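PDB 3LV4: glycoside hydrolase YxiA from Bacillus licheniformis, which probably hydrolyses the glycosidic linkages of arabinan, as a calcium-containing family 43 glycoside hydrolase resembling endo-1,5-alpha-L-arabinosidases. Local coordinates for residues M161-G164 and I170-L173; K142-V147 and Q186-K191; E174-K177 and P182-G185; F152-G157 and K237-P242. All blocks are in the same frame, centred on the assembly; numbering follows the deposited sequence.

Interaction 1: M161-G164 and I170-L173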
# COMPACT_ATOMS: atom_id res chain seq x y z
N MSE A 161 12.00 -10.89 -2.33
CA MSE A 161 10.97 -10.28 -3.18
C MSE A 161 9.61 -10.90 -2.88
O MSE A 161 9.41 -12.10 -3.05
CB MSE A 161 11.29 -10.47 -4.66
CG MSE A 161 10.22 -9.84 -5.56
SE MSE A 161 10.52 -10.21 -7.48
CE MSE A 161 10.07 -12.12 -7.46
N VAL A 162 8.67 -10.06 -2.43
CA VAL A 162 7.29 -10.49 -2.26
C VAL A 162 6.51 -10.02 -3.50
O VAL A 162 6.80 -8.96 -4.06
CB VAL A 162 6.68 -9.89 -0.97
CG1 VAL A 162 6.65 -8.35 -1.03
CG2 VAL A 162 5.29 -10.47 -0.68
N TYR A 163 5.52 -10.80 -3.95
CA TYR A 163 4.84 -10.47 -5.20
C TYR A 163 3.53 -11.24 -5.32
O TYR A 163 3.22 -12.10 -4.48
CB TYR A 163 5.75 -10.80 -6.40
CG TYR A 163 5.88 -12.29 -6.63
CD1 TYR A 163 6.70 -13.07 -5.80
CD2 TYR A 163 5.17 -12.93 -7.64
CE1 TYR A 163 6.80 -14.44 -5.99
CE2 TYR A 163 5.27 -14.29 -7.83
CZ TYR A 163 6.09 -15.04 -7.01
OH TYR A 163 6.19 -16.39 -7.21
N GLY A 164 2.76 -10.95 -6.37
CA GLY A 164 1.54 -11.66 -6.65
C GLY A 164 0.33 -10.74 -6.78
O GLY A 164 0.35 -9.60 -6.31
N ILE A 170 -0.17 -14.44 -2.61
CA ILE A 170 1.01 -13.60 -2.48
C ILE A 170 2.14 -14.48 -1.98
O ILE A 170 1.97 -15.21 -1.00
CB ILE A 170 0.75 -12.46 -1.45
CG1 ILE A 170 -0.45 -11.60 -1.88
CG2 ILE A 170 2.02 -11.63 -1.19
CD1 ILE A 170 -0.30 -10.93 -3.26
N PHE A 171 3.28 -14.42 -2.67
CA PHE A 171 4.41 -15.30 -2.39
C PHE A 171 5.67 -14.48 -2.13
O PHE A 171 5.77 -13.32 -2.53
CB PHE A 171 4.66 -16.24 -3.58
CG PHE A 171 3.62 -17.32 -3.74
CD1 PHE A 171 2.35 -17.01 -4.20
CD2 PHE A 171 3.92 -18.64 -3.43
CE1 PHE A 171 1.40 -18.01 -4.34
CE2 PHE A 171 2.97 -19.64 -3.56
CZ PHE A 171 1.71 -19.33 -4.02
N ILE A 172 6.64 -15.10 -1.46
CA ILE A 172 7.93 -14.44 -1.23
C ILE A 172 9.09 -15.37 -1.59
O ILE A 172 9.06 -16.57 -1.31
CB ILE A 172 8.05 -13.89 0.22
CG1 ILE A 172 9.24 -12.93 0.35
CG2 ILE A 172 8.08 -15.02 1.26
CD1 ILE A 172 9.27 -12.22 1.70
N LEU A 173 10.09 -14.79 -2.26
CA LEU A 173 11.27 -15.51 -2.72
C LEU A 173 12.52 -14.91 -2.11
O LEU A 173 12.60 -13.69 -1.94
CB LEU A 173 11.37 -15.39 -4.25
CG LEU A 173 10.48 -16.33 -5.07
CD1 LEU A 173 10.30 -15.85 -6.49
CD2 LEU A 173 11.05 -17.74 -5.05
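The Tyr163 ring slants across Phe171, its CE1 3.7 Å from Phe171 CB, while the phenyl group of Phe171 leads off the other way. This placement follows from the first torsion of Tyr163, chi1 72°, which sets CG between the backbone N and the carbonyl carbon and swings the ring across to the partner strand. The same CE1 also meets Leu173 CD1 at 3.8 Å, and that methyl in turn touches CE of the selenomethionine Met161; Met161 and Leu173 run side by side and point the same way. On the other face Val162 CG2 and Ile170 CG2 come within 3.5 Å of each other, and Ile172 CG1 lies near Val162 CB. Two antiparallel hydrogen-bonded pairs fix this register. Met161 and Leu173 bond reciprocally through N and O, as do Tyr163 and Phe171, with Tyr163 N 2.9 Å from Phe171 O. Tyr163 OH is hydrogen-bonded to Tyr188 O. The two strands, 159-163 and 170-175, form the central hairpin of a four-stranded antiparallel blade flanked by strands 150-153 and 190-193; Val162 and Ile170 face Ala203 of strand 200-208, and Pro144 of a loop packs against Tyr163 and Phe171.

Interaction 2: K142-V147 and Q186-K191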
# COMPACT_ATOMS: atom_id res chain seq x y z
N LYS A 142 -3.69 -22.00 -7.22
CA LYS A 142 -2.61 -22.27 -6.25
C LYS A 142 -1.28 -21.60 -6.60
O LYS A 142 -0.41 -21.45 -5.73
CB LYS A 142 -2.40 -23.78 -6.09
CG LYS A 142 -1.99 -24.51 -7.36
CD LYS A 142 -1.54 -25.93 -7.05
CE LYS A 142 -0.93 -26.60 -8.28
NZ LYS A 142 -0.12 -27.82 -7.95
N HIS A 143 -1.13 -21.20 -7.86
CA HIS A 143 0.06 -20.50 -8.31
C HIS A 143 -0.22 -19.02 -8.48
O HIS A 143 -1.34 -18.63 -8.82
CB HIS A 143 0.58 -21.07 -9.63
CG HIS A 143 1.04 -22.50 -9.53
ND1 HIS A 143 0.66 -23.47 -10.44
CD2 HIS A 143 1.82 -23.12 -8.62
CE1 HIS A 143 1.20 -24.62 -10.09
NE2 HIS A 143 1.91 -24.43 -8.99
N PRO A 144 0.79 -18.18 -8.26
CA PRO A 144 0.60 -16.73 -8.34
C PRO A 144 0.46 -16.25 -9.78
O PRO A 144 0.78 -16.99 -10.71
CB PRO A 144 1.90 -16.18 -7.74
CG PRO A 144 2.92 -17.22 -8.09
CD PRO A 144 2.18 -18.53 -7.92
N ASN A 145 -0.07 -15.04 -9.94
CA ASN A 145 0.11 -14.24 -11.14
C ASN A 145 1.41 -13.48 -10.88
O ASN A 145 1.52 -12.82 -9.85
CB ASN A 145 -1.06 -13.25 -11.28
CG ASN A 145 -1.03 -12.49 -12.60
OD1 ASN A 145 -1.79 -11.53 -12.81
ND2 ASN A 145 -0.17 -12.92 -13.51
N VAL A 146 2.39 -13.60 -11.77
CA VAL A 146 3.74 -13.09 -11.48
C VAL A 146 3.88 -11.59 -11.74
O VAL A 146 4.62 -11.15 -12.63
CB VAL A 146 4.84 -13.92 -12.20
CG1 VAL A 146 4.78 -15.36 -11.74
CG2 VAL A 146 4.70 -13.84 -13.73
N VAL A 147 3.18 -10.81 -10.92
CA VAL A 147 3.16 -9.36 -11.05
C VAL A 147 3.32 -8.72 -9.67
O VAL A 147 3.42 -9.42 -8.66
CB VAL A 147 1.84 -8.88 -11.71
CG1 VAL A 147 1.68 -9.49 -13.10
CG2 VAL A 147 0.62 -9.25 -10.82
N GLN A 186 13.56 -22.70 -5.65
CA GLN A 186 12.42 -22.19 -4.88
C GLN A 186 11.06 -22.28 -5.56
O GLN A 186 10.03 -22.10 -4.90
CB GLN A 186 12.66 -20.73 -4.50
CG GLN A 186 13.89 -20.49 -3.68
CD GLN A 186 13.98 -19.03 -3.30
OE1 GLN A 186 13.34 -18.59 -2.34
NE2 GLN A 186 14.73 -18.26 -4.07
N GLY A 187 11.03 -22.53 -6.87
CA GLY A 187 9.77 -22.45 -7.60
C GLY A 187 9.16 -21.06 -7.49
O GLY A 187 9.83 -20.07 -7.77
N TYR A 188 7.90 -20.97 -7.07
CA TYR A 188 7.27 -19.67 -6.89
C TYR A 188 7.53 -19.07 -5.52
O TYR A 188 7.12 -17.93 -5.24
CB TYR A 188 5.76 -19.73 -7.16
CG TYR A 188 5.43 -19.93 -8.63
CD1 TYR A 188 5.68 -18.92 -9.55
CD2 TYR A 188 4.88 -21.12 -9.09
CE1 TYR A 188 5.39 -19.09 -10.89
CE2 TYR A 188 4.59 -21.31 -10.43
CZ TYR A 188 4.85 -20.28 -11.32
OH TYR A 188 4.57 -20.45 -12.66
N GLY A 189 8.22 -19.82 -4.67
CA GLY A 189 8.52 -19.37 -3.32
C GLY A 189 7.48 -19.77 -2.29
O GLY A 189 6.73 -20.74 -2.49
N LYS A 190 7.43 -19.03 -1.18
CA LYS A 190 6.59 -19.39 -0.05
C LYS A 190 5.35 -18.49 -0.01
O LYS A 190 5.47 -17.27 -0.15
CB LYS A 190 7.38 -19.23 1.25
CG LYS A 190 6.56 -19.33 2.52
CD LYS A 190 7.37 -18.93 3.77
CE LYS A 190 6.66 -19.39 5.03
NZ LYS A 190 7.38 -19.00 6.28
N LYS A 191 4.18 -19.09 0.15
CA LYS A 191 2.95 -18.31 0.20
C LYS A 191 2.80 -17.60 1.55
O LYS A 191 3.11 -18.18 2.59
CB LYS A 191 1.72 -19.19 -0.09
CG LYS A 191 0.42 -18.38 -0.23
CD LYS A 191 -0.73 -19.19 -0.82
CE LYS A 191 -1.32 -20.16 0.19
NZ LYS A 191 -2.58 -20.81 -0.30
O HOH W 1 -2.35 -20.91 -3.13
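An apolar and aromatic contact between two loops, built round the single ring of Tyr188, joins the segment leading to strand 150-153 with the turn that enters strand 190-193. Pro144 covers one face of the Tyr188 ring: its CD makes a CH-pi contact 3.9 Å from the ring centroid, 24° off the normal, and its CG reaches CD1 of Tyr188 at 3.6 Å. His143 approaches the CD2-CE2 side, where His143 CD2 is 3.7 Å from Tyr188 CD2; the two rings meet obliquely, with planes at 42°. Beyond CE1 of Tyr188, at 3.9 Å, sits Val146 CG1. Torsion about CA-CB (chi1 -71°) places CG of Tyr188 opposite its own carbonyl carbon, directing the ring from the type II' turn Gln186-Gly189 between Pro144, His143 and Val146. The imidazole is fixed at both nitrogens, ND1 by Asp139 N and NE2 by Asp134 OD2, while Tyr188 OH bonds to Lys125 O. Replacing Tyr188 with an alanine would probably leave Pro144 and His143 without their shared ring surface and Lys125 O without its hydroxyl partner. At the periphery, one water accepts from Lys191 NZ at 2.8 Å and donates to Lys142 O. Strand 170-175 adjoins the contact, its Phe171 touching Lys191, and Val146 also rests on Ser103 and Leu105 of strand 103-110.

Interaction 3: E174-K177 and P182-G185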
# COMPACT_ATOMS: atom_id res chain seq x y z
N GLU A 174 13.51 -15.75 -1.79
CA GLU A 174 14.80 -15.21 -1.40
C GLU A 174 15.59 -14.89 -2.65
O GLU A 174 15.59 -15.66 -3.62
CB GLU A 174 15.59 -16.18 -0.52
CG GLU A 174 16.78 -15.50 0.12
CD GLU A 174 17.42 -16.32 1.22
OE1 GLU A 174 18.36 -15.80 1.86
OE2 GLU A 174 17.00 -17.49 1.44
N MSE A 175 16.27 -13.74 -2.64
CA MSE A 175 16.96 -13.25 -3.84
C MSE A 175 18.48 -13.25 -3.67
O MSE A 175 18.99 -13.15 -2.55
CB MSE A 175 16.49 -11.83 -4.18
CG MSE A 175 14.98 -11.67 -4.20
SE MSE A 175 14.11 -12.77 -5.58
CE MSE A 175 14.30 -11.56 -7.12
N ASP A 176 19.17 -13.36 -4.79
CA ASP A 176 20.63 -13.26 -4.85
C ASP A 176 21.04 -11.78 -4.80
O ASP A 176 20.67 -11.00 -5.66
CB ASP A 176 21.13 -13.92 -6.14
CG ASP A 176 22.63 -14.03 -6.20
OD1 ASP A 176 23.31 -12.97 -6.15
OD2 ASP A 176 23.14 -15.17 -6.30
N LYS A 177 21.81 -11.42 -3.78
CA LYS A 177 22.20 -10.03 -3.56
C LYS A 177 23.16 -9.48 -4.61
O LYS A 177 23.40 -8.27 -4.69
CB LYS A 177 22.85 -9.88 -2.18
CG LYS A 177 21.86 -9.96 -1.05
CD LYS A 177 22.51 -9.62 0.28
CE LYS A 177 23.41 -10.75 0.76
NZ LYS A 177 23.93 -10.45 2.13
N PRO A 182 16.25 -14.66 -8.25
CA PRO A 182 15.98 -15.56 -7.12
C PRO A 182 17.07 -16.62 -6.92
O PRO A 182 17.66 -17.09 -7.90
CB PRO A 182 14.68 -16.26 -7.55
CG PRO A 182 14.02 -15.29 -8.49
CD PRO A 182 15.17 -14.68 -9.25
N LEU A 183 17.32 -16.99 -5.66
CA LEU A 183 18.19 -18.13 -5.37
C LEU A 183 17.55 -19.37 -5.99
O LEU A 183 16.34 -19.42 -6.13
CB LEU A 183 18.37 -18.31 -3.86
CG LEU A 183 18.99 -17.14 -3.09
CD1 LEU A 183 19.10 -17.45 -1.60
CD2 LEU A 183 20.34 -16.78 -3.65
N PRO A 184 18.35 -20.37 -6.36
CA PRO A 184 17.80 -21.53 -7.06
C PRO A 184 16.92 -22.41 -6.17
O PRO A 184 17.02 -22.36 -4.95
CB PRO A 184 19.04 -22.34 -7.47
CG PRO A 184 20.22 -21.49 -7.15
CD PRO A 184 19.80 -20.51 -6.10
N GLY A 185 16.05 -23.20 -6.81
CA GLY A 185 15.34 -24.27 -6.13
C GLY A 185 14.10 -23.88 -5.37
O GLY A 185 13.61 -24.65 -4.54
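Leu183 N donates a hydrogen bond to Glu174 O at 3.0 Å, fairly straight at 163°, and this single backbone bond joins the segments. The same carbonyl oxygen receives a CA-H...O contact from Pro182 CA and a second hydrogen bond from Gln186 NE2. Van der Waals contacts surround it. Leu183 splays its methyls: CD1 lies against the extended chain of Glu174, 3.5 Å from Glu174 CD, while CD2 comes 3.7 Å from Asp176 CA. On the other side of the backbone, the selenomethionine Met175 runs alongside Pro182, its SE 3.9 Å from Pro182 CG; bends at chi2 -63° and chi3 -85° fold the chain back so that CE also reaches the proline ring. Phe123 of strand 118-126 packs on both Met175 and Pro182. Charged ends are engaged elsewhere: Glu174 OE1 forms a salt bridge with Lys158 NZ, and Asp176 OD1 accepts from the backbone N of Lys178 and Thr179. Met175 and Pro182 form an isolated backbone bridge, closing a chain reversal near the protein surface, in the connection from strand 170-175 to the outermost strand 190-193 of this family 43 propeller blade.

Interaction 4: F152-G157 and K237-P242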
# COMPACT_ATOMS: atom_id res chain seq x y z
N PHE A 152 13.18 -6.17 -1.42
CA PHE A 152 13.64 -5.41 -0.26
C PHE A 152 14.65 -6.20 0.54
O PHE A 152 14.64 -7.43 0.54
CB PHE A 152 12.46 -5.05 0.64
CG PHE A 152 11.81 -6.24 1.30
CD1 PHE A 152 12.13 -6.60 2.60
CD2 PHE A 152 10.88 -7.01 0.61
CE1 PHE A 152 11.54 -7.70 3.21
CE2 PHE A 152 10.28 -8.11 1.21
CZ PHE A 152 10.62 -8.46 2.51
N PHE A 153 15.53 -5.47 1.22
CA PHE A 153 16.46 -6.08 2.15
C PHE A 153 15.81 -6.18 3.53
O PHE A 153 15.15 -5.23 3.98
CB PHE A 153 17.72 -5.21 2.29
CG PHE A 153 18.60 -5.21 1.07
CD1 PHE A 153 18.54 -4.18 0.15
CD2 PHE A 153 19.54 -6.23 0.88
CE1 PHE A 153 19.37 -4.17 -0.96
CE2 PHE A 153 20.37 -6.23 -0.23
CZ PHE A 153 20.29 -5.19 -1.15
N ASP A 154 15.98 -7.32 4.21
CA ASP A 154 15.56 -7.39 5.60
C ASP A 154 16.64 -6.81 6.51
O ASP A 154 17.66 -6.30 6.02
CB ASP A 154 15.13 -8.82 6.03
CG ASP A 154 16.29 -9.80 6.10
OD1 ASP A 154 17.46 -9.37 6.24
OD2 ASP A 154 16.02 -11.03 6.06
N GLN A 155 16.42 -6.83 7.82
CA GLN A 155 17.35 -6.19 8.74
C GLN A 155 18.66 -6.94 8.91
O GLN A 155 19.62 -6.43 9.50
CB GLN A 155 16.68 -5.92 10.08
CG GLN A 155 15.53 -4.96 9.95
CD GLN A 155 15.98 -3.62 9.37
OE1 GLN A 155 15.61 -3.26 8.24
NE2 GLN A 155 16.78 -2.88 10.14
N ASN A 156 18.72 -8.16 8.38
CA ASN A 156 19.96 -8.93 8.37
C ASN A 156 20.72 -8.74 7.06
O ASN A 156 21.80 -9.31 6.87
CB ASN A 156 19.68 -10.42 8.58
CG ASN A 156 19.22 -10.72 9.99
OD1 ASN A 156 19.74 -10.16 10.95
ND2 ASN A 156 18.24 -11.61 10.11
N GLY A 157 20.16 -7.96 6.15
CA GLY A 157 20.78 -7.75 4.86
C GLY A 157 20.49 -8.83 3.83
O GLY A 157 21.11 -8.84 2.76
N LYS A 237 7.41 -10.94 13.07
CA LYS A 237 8.78 -10.66 13.48
C LYS A 237 9.79 -11.05 12.39
O LYS A 237 10.95 -10.67 12.46
CB LYS A 237 9.10 -11.34 14.81
CG LYS A 237 8.35 -10.74 16.01
CD LYS A 237 8.79 -9.32 16.32
CE LYS A 237 8.21 -8.82 17.65
NZ LYS A 237 8.62 -7.40 17.98
N ASN A 238 9.33 -11.80 11.39
CA ASN A 238 10.18 -12.23 10.28
C ASN A 238 9.74 -11.65 8.95
O ASN A 238 8.55 -11.49 8.71
CB ASN A 238 10.18 -13.75 10.15
CG ASN A 238 10.34 -14.45 11.48
OD1 ASN A 238 9.52 -15.28 11.87
ND2 ASN A 238 11.41 -14.11 12.19
N PRO A 239 10.70 -11.36 8.06
CA PRO A 239 10.34 -10.81 6.74
C PRO A 239 9.46 -11.77 5.95
O PRO A 239 8.58 -11.33 5.21
CB PRO A 239 11.71 -10.64 6.04
CG PRO A 239 12.63 -11.58 6.77
CD PRO A 239 12.16 -11.53 8.20
N ASP A 240 9.68 -13.07 6.12
CA ASP A 240 8.93 -14.08 5.37
C ASP A 240 7.80 -14.73 6.18
O ASP A 240 7.37 -15.85 5.87
CB ASP A 240 9.88 -15.14 4.81
CG ASP A 240 10.65 -15.87 5.89
OD1 ASP A 240 10.83 -15.30 6.99
OD2 ASP A 240 11.09 -17.02 5.63
N GLY A 241 7.31 -14.02 7.20
CA GLY A 241 6.18 -14.50 7.97
C GLY A 241 6.54 -15.54 9.01
O GLY A 241 7.72 -15.78 9.29
N PRO A 242 5.52 -16.18 9.61
CA PRO A 242 4.09 -16.02 9.31
C PRO A 242 3.54 -14.66 9.72
O PRO A 242 3.93 -14.11 10.76
CB PRO A 242 3.44 -17.12 10.16
CG PRO A 242 4.41 -17.36 11.28
CD PRO A 242 5.76 -17.17 10.67
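Pro239 meets Asp154 and Phe152 with two neighbouring carbons of its ring. Its CG lies 3.5 Å from Asp154 OD2 and 3.8 Å from Asp154 CB, whereas Pro239 CB approaches Phe152 CE1 at 4.1 Å, arriving at the edge of the phenyl ring, near its plane. The Phe152 side chain and the proline cross at about a right angle. A chi1 of 70° folds the Asp154 carboxylate back over its own turn. There OD1 accepts from Asn156 N at 2.8 Å, met from above the carboxylate plane and bent to 134° at the hydrogen; this is an Asx turn, and it coincides with the type I turn Asp154-Gly157, closed by Gly157 N to Asp154 O at 3.0 Å. OD1 also takes the N-H of Lys158, and OD2 is bonded by Trp160 NE1, so both carboxylate oxygens are gripped. Without the carboxylate, as with an alanine at Asp154, the N-H groups of Asn156, Lys158 and Trp160 would probably lose this acceptor and the turn could shift against Pro239. On the opposing segment, a second type I turn, Asn238-Gly241, presents Pro239, while Pro239 O accepts from Tyr243 OH. Tyr214 of strand 213-220 touches both Asp154 and Pro239, and the Phe152 ring meets those of His150 and Trp160. The type I turn, braced by the Asx turn, connects strands 150-153 and 159-163 as a beta hairpin whose bend is packed against the loop after strand 230-236, consistent with neighbouring blades in the five-bladed beta-propeller of family 43.

How the interactions relate
All four contacts serve the four-stranded blade of 150-153, 159-163, 170-175 and 190-193, with interaction 1 at its heart. Interaction 2 joins it through the shared tyrosine bond and through Ile172 N to Lys190 O (2.8 Å), while interaction 3 extends strand 170-175 outward and shares Gln186 with interaction 2. Interaction 4 abuts interaction 1 where Ile172 CD1 meets Pro239 O at 3.7 Å, and Lys190 NZ to Asp240 O (3.2 Å) ties it to interaction 2. Interaction 1 lies nearest the predicted catalytic residues: Gly164 is about 5 Å from the Asp148 side chain, as is the Ile170 side chain from that of Glu201, the predicted proton donor, and a calcium ion lies about 8 Å from the Val162 side chain.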